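Local structure of malate dehydrogenase (Naegleria fowleri, 6UM4) at residues Asn229-Ser234 / Glu409-Val414; Ala275-Gly278 / Gln284-Asp287; Pro359-Gly362 / Pro367-Ile370. The protein probably catalyses the reversible oxidation of malate to oxaloacetate with a nicotinamide cofactor. One frame throughout, in Å; residues are numbered along the deposited sequence.

Contact 1: residues Asn229-Ser234 / Glu409-Val414; sequences NAMITS and EEKKIV
Met231 and Ile232 of helix 226-235 meet Lys411 and Val414 of helix 394-414 in a small, largely apolar helix-helix contact, one that ties the nucleotide-binding half of the chain to its C-terminal half. The short axes approach no closer than 10.9 Å and cross at -47°, a separation bridged mainly by side chains, with 170 Å² buried in all. Met231 spans most of it. With CG anti to the backbone N (chi1 -176°), its thioether is carried across to the lysine, and bends farther along turn the methyl toward Val414. Met231 SD lies 3.7 Å from Lys411 CD and 3.5 Å from Lys411 NZ, the two chains crossing at about a right angle. The approach to sulfur is packing; the ammonium group is hydrogen-bonded to Gly369 O. One valine methyl receives both partners: Val414 CG2 is 4.1 Å from Met231 CE and 3.8 Å from Ile232 CD1. Around this patch, Trp371 of strand 371-380 and Leu418 also touch Met231, while Leu417 packs on Ile232. Elsewhere on helix 226-235, Ala230 and Thr233 pack on strand 245-247, an outermost strand of the parallel sheet, and Asn229 and Thr233 touch helix 191-212.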
ATOM      1  N   ASN A 229     -10.722  20.755 -11.905  1.00 21.66           N
ATOM      2  CA  ASN A 229      -9.388  20.519 -12.452  1.00 21.67           C
ATOM      3  C   ASN A 229      -9.460  19.647 -13.699  1.00 21.59           C
ATOM      4  O   ASN A 229      -8.802  19.932 -14.706  1.00 22.09           O
ATOM      5  CB  ASN A 229      -8.491  19.868 -11.398  1.00 21.11           C
ATOM      6  CG  ASN A 229      -8.008  20.854 -10.349  1.00 25.19           C
ATOM      7  OD1 ASN A 229      -8.025  22.069 -10.554  1.00 23.89           O
ATOM      8  ND2 ASN A 229      -7.587  20.330  -9.203  1.00 22.85           N
ATOM      9  N   ALA A 230     -10.277  18.585 -13.654  1.00 21.10           N
ATOM     10  CA  ALA A 230     -10.415  17.700 -14.810  1.00 21.54           C
ATOM     11  C   ALA A 230     -10.974  18.454 -16.010  1.00 28.08           C
ATOM     12  O   ALA A 230     -10.512  18.279 -17.151  1.00 22.40           O
ATOM     13  CB  ALA A 230     -11.332  16.528 -14.448  1.00 20.62           C
ATOM     14  N   MET A 231     -11.973  19.303 -15.762  1.00 27.71           N
ATOM     15  CA  MET A 231     -12.560  20.093 -16.830  1.00 23.17           C
ATOM     16  C   MET A 231     -11.529  21.012 -17.475  1.00 23.86           C
ATOM     17  O   MET A 231     -11.526  21.191 -18.696  1.00 25.18           O
ATOM     18  CB  MET A 231     -13.716  20.906 -16.278  1.00 23.46           C
ATOM     19  CG  MET A 231     -14.437  21.687 -17.372  1.00 34.59           C
ATOM     20  SD  MET A 231     -15.022  23.215 -16.657  1.00 48.30           S
ATOM     21  CE  MET A 231     -13.458  24.013 -16.344  1.00 40.77           C
ATOM     22  N   ILE A 232     -10.703  21.673 -16.661  1.00 28.96           N
ATOM     23  CA  ILE A 232      -9.651  22.530 -17.205  1.00 30.38           C
ATOM     24  C   ILE A 232      -8.633  21.707 -17.991  1.00 24.47           C
ATOM     25  O   ILE A 232      -8.131  22.140 -19.038  1.00 25.18           O
ATOM     26  CB  ILE A 232      -8.970  23.333 -16.085  1.00 31.36           C
ATOM     27  CG1 ILE A 232      -9.924  24.386 -15.536  1.00 34.04           C
ATOM     28  CG2 ILE A 232      -7.713  24.018 -16.627  1.00 27.96           C
ATOM     29  CD1 ILE A 232     -10.276  25.453 -16.555  1.00 37.69           C
ATOM     30  N   THR A 233      -8.264  20.539 -17.467  1.00 27.28           N
ATOM     31  CA  THR A 233      -7.319  19.681 -18.179  1.00 28.53           C
ATOM     32  C   THR A 233      -7.841  19.362 -19.573  1.00 32.36           C
ATOM     33  O   THR A 233      -7.131  19.522 -20.574  1.00 24.86           O
ATOM     34  CB  THR A 233      -7.090  18.385 -17.407  1.00 22.65           C
ATOM     35  OG1 THR A 233      -6.658  18.681 -16.076  1.00 22.92           O
ATOM     36  CG2 THR A 233      -6.033  17.535 -18.107  1.00 22.79           C
ATOM     37  N   SER A 234      -9.095  18.907 -19.640  1.00 28.56           N
ATOM     38  CA  SER A 234      -9.704  18.506 -20.897  1.00 28.18           C
ATOM     39  C   SER A 234      -9.859  19.685 -21.843  1.00 30.50           C
ATOM     40  O   SER A 234      -9.640  19.545 -23.049  1.00 26.45           O
ATOM     41  CB  SER A 234     -11.062  17.855 -20.614  1.00 27.94           C
ATOM     42  OG  SER A 234     -11.706  17.427 -21.803  1.00 24.89           O
ATOM     43  N   GLU A 409     -20.736  27.248 -10.595  1.00 32.82           N
ATOM     44  CA  GLU A 409     -20.058  28.393  -9.991  1.00 32.25           C
ATOM     45  C   GLU A 409     -18.549  28.222 -10.068  1.00 27.77           C
ATOM     46  O   GLU A 409     -17.821  29.177 -10.355  1.00 28.44           O
ATOM     47  CB  GLU A 409     -20.511  28.588  -8.543  1.00 28.58           C
ATOM     48  N   GLU A 410     -18.064  27.003  -9.846  1.00 26.59           N
ATOM     49  CA  GLU A 410     -16.635  26.752  -9.973  1.00 28.71           C
ATOM     50  C   GLU A 410     -16.157  27.034 -11.393  1.00 29.09           C
ATOM     51  O   GLU A 410     -15.122  27.677 -11.591  1.00 30.42           O
ATOM     52  CB  GLU A 410     -16.332  25.313  -9.562  1.00 24.83           C
ATOM     53  CG  GLU A 410     -16.478  25.093  -8.057  1.00 28.50           C
ATOM     54  CD  GLU A 410     -15.992  23.728  -7.567  1.00 31.97           C
ATOM     55  OE1 GLU A 410     -15.274  23.008  -8.308  1.00 26.69           O
ATOM     56  OE2 GLU A 410     -16.368  23.366  -6.430  1.00 33.81           O
ATOM     57  N   LYS A 411     -16.930  26.605 -12.392  1.00 26.47           N
ATOM     58  CA  LYS A 411     -16.520  26.805 -13.777  1.00 27.48           C
ATOM     59  C   LYS A 411     -16.427  28.286 -14.121  1.00 28.13           C
ATOM     60  O   LYS A 411     -15.442  28.726 -14.720  1.00 28.97           O
ATOM     61  CB  LYS A 411     -17.496  26.095 -14.711  1.00 27.36           C
ATOM     62  CG  LYS A 411     -17.217  26.308 -16.175  1.00 29.22           C
ATOM     63  CD  LYS A 411     -18.014  25.327 -17.005  1.00 35.06           C
ATOM     64  CE  LYS A 411     -17.911  25.654 -18.484  1.00 42.92           C
ATOM     65  NZ  LYS A 411     -16.977  24.682 -19.122  1.00 46.01           N
ATOM     66  N   LYS A 412     -17.414  29.081 -13.694  1.00 28.96           N
ATOM     67  CA  LYS A 412     -17.376  30.515 -13.969  1.00 31.35           C
ATOM     68  C   LYS A 412     -16.150  31.165 -13.348  1.00 34.09           C
ATOM     69  O   LYS A 412     -15.585  32.096 -13.928  1.00 36.11           O
ATOM     70  CB  LYS A 412     -18.643  31.198 -13.451  1.00 31.14           C
ATOM     71  N   ILE A 413     -15.711  30.680 -12.187  1.00 32.37           N
ATOM     72  CA  ILE A 413     -14.556  31.287 -11.537  1.00 32.45           C
ATOM     73  C   ILE A 413     -13.288  31.047 -12.344  1.00 33.69           C
ATOM     74  O   ILE A 413     -12.452  31.945 -12.480  1.00 35.08           O
ATOM     75  CB  ILE A 413     -14.422  30.766 -10.099  1.00 31.13           C
ATOM     76  CG1 ILE A 413     -15.502  31.405  -9.226  1.00 33.02           C
ATOM     77  CG2 ILE A 413     -12.998  30.991  -9.575  1.00 29.76           C
ATOM     78  CD1 ILE A 413     -15.573  30.841  -7.843  1.00 33.36           C
ATOM     79  N   VAL A 414     -13.144  29.864 -12.941  1.00 33.66           N
ATOM     80  CA  VAL A 414     -11.916  29.539 -13.660  1.00 35.11           C
ATOM     81  C   VAL A 414     -12.077  29.675 -15.170  1.00 40.85           C
ATOM     82  O   VAL A 414     -11.198  29.230 -15.916  1.00 44.09           O
ATOM     83  CB  VAL A 414     -11.408  28.133 -13.304  1.00 27.08           C
ATOM     84  CG1 VAL A 414     -11.186  28.026 -11.816  1.00 28.40           C
ATOM     85  CG2 VAL A 414     -12.378  27.040 -13.798  1.00 26.39           C
TER

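Contact 2: residues Ala275-Gly278 / Gln284-Asp287; sequences AIWG and QYPD
Ala275 opens the pairing through its carbonyl: Asp287 N donates to Ala275 O at 2.8 Å. Next along, Ile276 forms a non-hydrogen-bonded pair with Pro286 and turns to the other face, where Ile276 CD1 packs 3.7 Å from Pro286 CB. Its CG2 lies near OE1 of Gln284, a buried oxygen with no polar partner in the model; the amide nitrogen of that glutamine is held by Ser281 O instead. These pairs belong to an antiparallel beta hairpin, strands 271-277 and 285-287, in the alpha/beta C-terminal domain of the lactate/malate dehydrogenase family, and helix 305-317 touches both Gln284 and Pro286. Trp277 is gripped twice by Tyr285, Trp277 N donating to Tyr285 O at 2.9 Å and Trp277 O accepting from Tyr285 N at 2.9 Å. The indole lies beside Asp287, on the face it shares with Ala275 and Tyr285. Trp277 NE1 donates to the anti lone pair of Asp287 OD2 at 2.8 Å, a rather bent bond (135° at hydrogen) with the oxygen tilted from the ring plane; OD1 is engaged by Ser289. The carboxylate thus limits the indole's rotation. The Tyr285 ring runs nearly parallel to the indole, at 24°, but slid so far along that the two barely overlap, Trp277 CD1 meeting Tyr285 CD2 at 3.7 Å, while the tyrosine hydroxyl is hydrogen-bonded to Ser396 OG. Gly278 follows the strand with a positive phi of 100°, a backbone region easily reached only by glycine, and shares backbone hydrogen bonding with Ser373.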
ATOM      1  N   ALA A 275     -24.268   5.006  -5.772  1.00 24.52           N
ATOM      2  CA  ALA A 275     -23.572   5.990  -6.597  1.00 25.57           C
ATOM      3  C   ALA A 275     -23.472   7.335  -5.882  1.00 20.00           C
ATOM      4  O   ALA A 275     -24.316   7.685  -5.056  1.00 23.76           O
ATOM      5  CB  ALA A 275     -24.276   6.176  -7.944  1.00 32.15           C
ATOM      6  N   ILE A 276     -22.440   8.086  -6.246  1.00 19.76           N
ATOM      7  CA  ILE A 276     -22.237   9.477  -5.842  1.00 22.37           C
ATOM      8  C   ILE A 276     -22.529  10.369  -7.051  1.00 19.94           C
ATOM      9  O   ILE A 276     -21.991  10.133  -8.136  1.00 20.30           O
ATOM     10  CB  ILE A 276     -20.795   9.673  -5.338  1.00 21.86           C
ATOM     11  CG1 ILE A 276     -20.484   8.675  -4.216  1.00 25.52           C
ATOM     12  CG2 ILE A 276     -20.521  11.098  -4.928  1.00 23.37           C
ATOM     13  CD1 ILE A 276     -21.264   8.900  -2.926  1.00 19.10           C
ATOM     14  N   TRP A 277     -23.398  11.372  -6.880  1.00 20.46           N
ATOM     15  CA  TRP A 277     -23.661  12.359  -7.929  1.00 20.91           C
ATOM     16  C   TRP A 277     -22.978  13.682  -7.600  1.00 20.87           C
ATOM     17  O   TRP A 277     -22.909  14.092  -6.440  1.00 20.84           O
ATOM     18  CB  TRP A 277     -25.160  12.639  -8.101  1.00 21.73           C
ATOM     19  CG  TRP A 277     -26.037  11.476  -8.477  1.00 22.03           C
ATOM     20  CD1 TRP A 277     -26.557  10.538  -7.630  1.00 22.03           C
ATOM     21  CD2 TRP A 277     -26.569  11.178  -9.775  1.00 22.56           C
ATOM     22  NE1 TRP A 277     -27.316   9.636  -8.328  1.00 22.48           N
ATOM     23  CE2 TRP A 277     -27.358  10.017  -9.645  1.00 24.41           C
ATOM     24  CE3 TRP A 277     -26.437  11.766 -11.035  1.00 26.17           C
ATOM     25  CZ2 TRP A 277     -28.014   9.439 -10.726  1.00 24.87           C
ATOM     26  CZ3 TRP A 277     -27.081  11.189 -12.100  1.00 23.56           C
ATOM     27  CH2 TRP A 277     -27.861  10.034 -11.942  1.00 23.84           C
ATOM     28  N   GLY A 278     -22.512  14.378  -8.635  1.00 21.02           N
ATOM     29  CA  GLY A 278     -22.122  15.769  -8.457  1.00 21.27           C
ATOM     30  C   GLY A 278     -20.634  16.050  -8.294  1.00 20.79           C
ATOM     31  O   GLY A 278     -19.791  15.411  -8.925  1.00 20.36           O
ATOM     32  N   GLN A 284     -21.752  16.935  -2.657  1.00 24.49           N
ATOM     33  CA  GLN A 284     -22.000  15.674  -3.328  1.00 23.07           C
ATOM     34  C   GLN A 284     -23.315  15.082  -2.849  1.00 24.31           C
ATOM     35  O   GLN A 284     -23.787  15.355  -1.739  1.00 24.93           O
ATOM     36  CB  GLN A 284     -20.863  14.698  -3.042  1.00 23.71           C
ATOM     37  CG  GLN A 284     -20.856  14.235  -1.605  1.00 24.15           C
ATOM     38  CD  GLN A 284     -19.663  13.378  -1.284  1.00 23.18           C
ATOM     39  OE1 GLN A 284     -19.720  12.155  -1.419  1.00 23.25           O
ATOM     40  NE2 GLN A 284     -18.593  14.003  -0.792  1.00 19.58           N
ATOM     41  N   TYR A 285     -23.922  14.277  -3.704  1.00 21.66           N
ATOM     42  CA  TYR A 285     -25.136  13.586  -3.313  1.00 21.69           C
ATOM     43  C   TYR A 285     -24.886  12.095  -3.304  1.00 24.88           C
ATOM     44  O   TYR A 285     -24.890  11.459  -4.367  1.00 24.38           O
ATOM     45  CB  TYR A 285     -26.306  13.935  -4.238  1.00 22.65           C
ATOM     46  CG  TYR A 285     -27.530  13.124  -3.923  1.00 22.84           C
ATOM     47  CD1 TYR A 285     -27.959  12.950  -2.600  1.00 23.98           C
ATOM     48  CD2 TYR A 285     -28.233  12.493  -4.925  1.00 23.11           C
ATOM     49  CE1 TYR A 285     -29.061  12.189  -2.312  1.00 24.56           C
ATOM     50  CE2 TYR A 285     -29.343  11.732  -4.639  1.00 23.78           C
ATOM     51  CZ  TYR A 285     -29.749  11.584  -3.336  1.00 23.86           C
ATOM     52  OH  TYR A 285     -30.858  10.826  -3.075  1.00 24.47           O
ATOM     53  N   PRO A 286     -24.639  11.492  -2.141  1.00 26.99           N
ATOM     54  CA  PRO A 286     -24.581  10.028  -2.054  1.00 24.07           C
ATOM     55  C   PRO A 286     -25.989   9.464  -2.180  1.00 25.47           C
ATOM     56  O   PRO A 286     -26.863   9.768  -1.366  1.00 23.79           O
ATOM     57  CB  PRO A 286     -23.992   9.778  -0.657  1.00 22.58           C
ATOM     58  CG  PRO A 286     -23.556  11.150  -0.133  1.00 22.95           C
ATOM     59  CD  PRO A 286     -24.440  12.128  -0.830  1.00 24.94           C
ATOM     60  N   ASP A 287     -26.212   8.638  -3.194  1.00 24.81           N
ATOM     61  CA  ASP A 287     -27.562   8.295  -3.624  1.00 23.64           C
ATOM     62  C   ASP A 287     -27.841   6.839  -3.274  1.00 26.91           C
ATOM     63  O   ASP A 287     -27.240   5.931  -3.861  1.00 22.23           O
ATOM     64  CB  ASP A 287     -27.718   8.554  -5.125  1.00 24.86           C
ATOM     65  CG  ASP A 287     -29.155   8.374  -5.617  1.00 30.88           C
ATOM     66  OD1 ASP A 287     -30.060   8.120  -4.791  1.00 29.98           O
ATOM     67  OD2 ASP A 287     -29.378   8.515  -6.837  1.00 30.43           O
TER

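Contact 3: residues Pro359-Gly362 / Pro367-Ile370; sequences PSRG and PRGI
Ser360 grips the facing segment with both its backbone and its side chain, and the compact half of this contact is built around it. Ser360 N donates to Ile370 O at 2.9 Å, while Ser360 OG donates to Pro367 O, also at 2.9 Å. That second carbonyl is met from well above its plane, 63° out of it, a position reached because OG stands anti to the backbone N (chi1 172°) on the side of the carbonyl carbon. Ser360 OG also accepts from Gly362 N at 3.1 Å, so a single buried hydroxyl is used both as donor and as acceptor and links the turn at 360-362 to the facing segment. Ile370 starts away from the other segment, and its side chain packs on Leu407 and Lys411 of helix 394-414.

The outer half is another matter. Here Arg361 and Arg368 are exposed, and their guanidinium groups are linked by water rather than by direct contact. One water accepts from Arg361 NH1 at 3.1 Å and from Arg368 NH1 at 2.7 Å, lying in the plane of both groups at their edges. The two NH1 atoms, of Arg361 and Arg368, remain 5.2 Å apart, and the like charges are probably eased by the salt bridge between Arg361 and Glu243. Arg361 O sits over one face of the Arg368 guanidinium, 3.6 Å from Arg368 NH2, as loose packing. Both arginines also touch a crystal neighbour, which may influence their conformations.

Between Ser360 OG and Gly362 N the geometry is that of an ST turn, placed where the chain leaves strand 353-359 for the loop that returns it, antiparallel, as strand 371-380 of the C-terminal domain.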
ATOM      1  N   PRO A 359     -17.162  13.917 -18.010  1.00 23.26           N
ATOM      2  CA  PRO A 359     -17.749  15.029 -18.773  1.00 26.77           C
ATOM      3  C   PRO A 359     -19.231  14.797 -19.004  1.00 25.83           C
ATOM      4  O   PRO A 359     -19.652  13.735 -19.478  1.00 24.12           O
ATOM      5  CB  PRO A 359     -16.964  15.027 -20.097  1.00 23.97           C
ATOM      6  CG  PRO A 359     -16.394  13.646 -20.201  1.00 23.61           C
ATOM      7  CD  PRO A 359     -16.084  13.254 -18.763  1.00 22.56           C
ATOM      8  N   SER A 360     -20.024  15.803 -18.677  1.00 25.87           N
ATOM      9  CA  SER A 360     -21.456  15.709 -18.914  1.00 25.14           C
ATOM     10  C   SER A 360     -21.763  15.849 -20.403  1.00 28.50           C
ATOM     11  O   SER A 360     -21.408  16.852 -21.038  1.00 31.06           O
ATOM     12  CB  SER A 360     -22.188  16.780 -18.119  1.00 29.72           C
ATOM     13  OG  SER A 360     -23.546  16.815 -18.490  1.00 25.92           O
ATOM     14  N   ARG A 361     -22.404  14.827 -20.965  1.00 30.14           N
ATOM     15  CA  ARG A 361     -23.081  14.921 -22.250  1.00 33.51           C
ATOM     16  C   ARG A 361     -24.591  15.090 -22.077  1.00 35.65           C
ATOM     17  O   ARG A 361     -25.371  14.681 -22.943  1.00 43.81           O
ATOM     18  CB  ARG A 361     -22.770  13.693 -23.106  1.00 38.39           C
ATOM     19  CG  ARG A 361     -21.269  13.393 -23.302  1.00 33.57           C
ATOM     20  CD  ARG A 361     -20.584  14.460 -24.170  1.00 46.60           C
ATOM     21  NE  ARG A 361     -19.187  14.129 -24.488  1.00 47.87           N
ATOM     22  CZ  ARG A 361     -18.410  14.826 -25.318  1.00 50.02           C
ATOM     23  NH1 ARG A 361     -18.920  15.796 -26.061  1.00 50.06           N
ATOM     24  NH2 ARG A 361     -17.154  14.449 -25.526  1.00 47.26           N
ATOM     25  N   GLY A 362     -25.024  15.670 -20.960  1.00 29.47           N
ATOM     26  CA  GLY A 362     -26.439  15.867 -20.704  1.00 28.58           C
ATOM     27  C   GLY A 362     -27.174  14.691 -20.109  1.00 28.33           C
ATOM     28  O   GLY A 362     -28.403  14.727 -20.054  1.00 29.07           O
ATOM     29  N   PRO A 367     -26.313  19.834 -16.945  1.00 27.72           N
ATOM     30  CA  PRO A 367     -25.726  20.790 -17.894  1.00 28.34           C
ATOM     31  C   PRO A 367     -24.405  20.284 -18.466  1.00 31.67           C
ATOM     32  O   PRO A 367     -23.602  19.657 -17.771  1.00 28.75           O
ATOM     33  CB  PRO A 367     -25.516  22.049 -17.048  1.00 28.45           C
ATOM     34  CG  PRO A 367     -26.557  21.936 -15.946  1.00 31.24           C
ATOM     35  CD  PRO A 367     -26.650  20.461 -15.653  1.00 27.61           C
ATOM     36  N   ARG A 368     -24.188  20.568 -19.745  1.00 28.47           N
ATOM     37  CA  ARG A 368     -22.983  20.167 -20.458  1.00 29.48           C
ATOM     38  C   ARG A 368     -21.805  21.065 -20.069  1.00 27.80           C
ATOM     39  O   ARG A 368     -21.964  22.181 -19.572  1.00 31.63           O
ATOM     40  CB  ARG A 368     -23.231  20.227 -21.980  1.00 32.55           C
ATOM     41  CG  ARG A 368     -24.554  19.547 -22.414  1.00 41.28           C
ATOM     42  CD  ARG A 368     -24.860  19.650 -23.910  1.00 53.53           C
ATOM     43  NE  ARG A 368     -24.159  18.634 -24.703  1.00 61.09           N
ATOM     44  CZ  ARG A 368     -24.743  17.596 -25.300  1.00 59.10           C
ATOM     45  NH1 ARG A 368     -24.012  16.729 -25.996  1.00 47.93           N
ATOM     46  NH2 ARG A 368     -26.059  17.426 -25.210  1.00 61.17           N
ATOM     47  N   GLY A 369     -20.608  20.565 -20.304  1.00 31.96           N
ATOM     48  CA  GLY A 369     -19.425  21.358 -20.054  1.00 33.20           C
ATOM     49  C   GLY A 369     -18.891  21.294 -18.632  1.00 31.03           C
ATOM     50  O   GLY A 369     -17.848  21.900 -18.354  1.00 28.63           O
ATOM     51  N   ILE A 370     -19.568  20.605 -17.719  1.00 27.34           N
ATOM     52  CA  ILE A 370     -19.024  20.375 -16.387  1.00 24.46           C
ATOM     53  C   ILE A 370     -18.704  18.899 -16.271  1.00 23.64           C
ATOM     54  O   ILE A 370     -19.282  18.053 -16.971  1.00 23.81           O
ATOM     55  CB  ILE A 370     -19.973  20.785 -15.236  1.00 24.49           C
ATOM     56  CG1 ILE A 370     -21.321  20.097 -15.398  1.00 24.72           C
ATOM     57  CG2 ILE A 370     -20.113  22.293 -15.140  1.00 25.33           C
ATOM     58  CD1 ILE A 370     -22.166  20.177 -14.147  1.00 32.03           C
TER
HETATM   59  O   HOH W   1     -21.482  17.367 -26.706  1.00 36.41           O

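How the contacts relate
The three contacts differ in burial and in chemistry. Contacts 1 and 2 lie in the interior, contact 3 only partly so. Contact 1 joins the two halves of the chain largely by apolar packing, with one lysine taking part, contact 2 pairs neighbouring strands by backbone bonds reinforced with an indole-carboxylate bond, and contact 3 fastens a loop with a serine before giving way to solvated arginines. Contacts 1 and 3 touch through Lys411 and the 367-370 segment. Contact 2 touches neither, its nearest atoms about 7 Å from those of contact 3 and about 9 Å from those of contact 1, yet helix 394-414 takes part in or packs against all three.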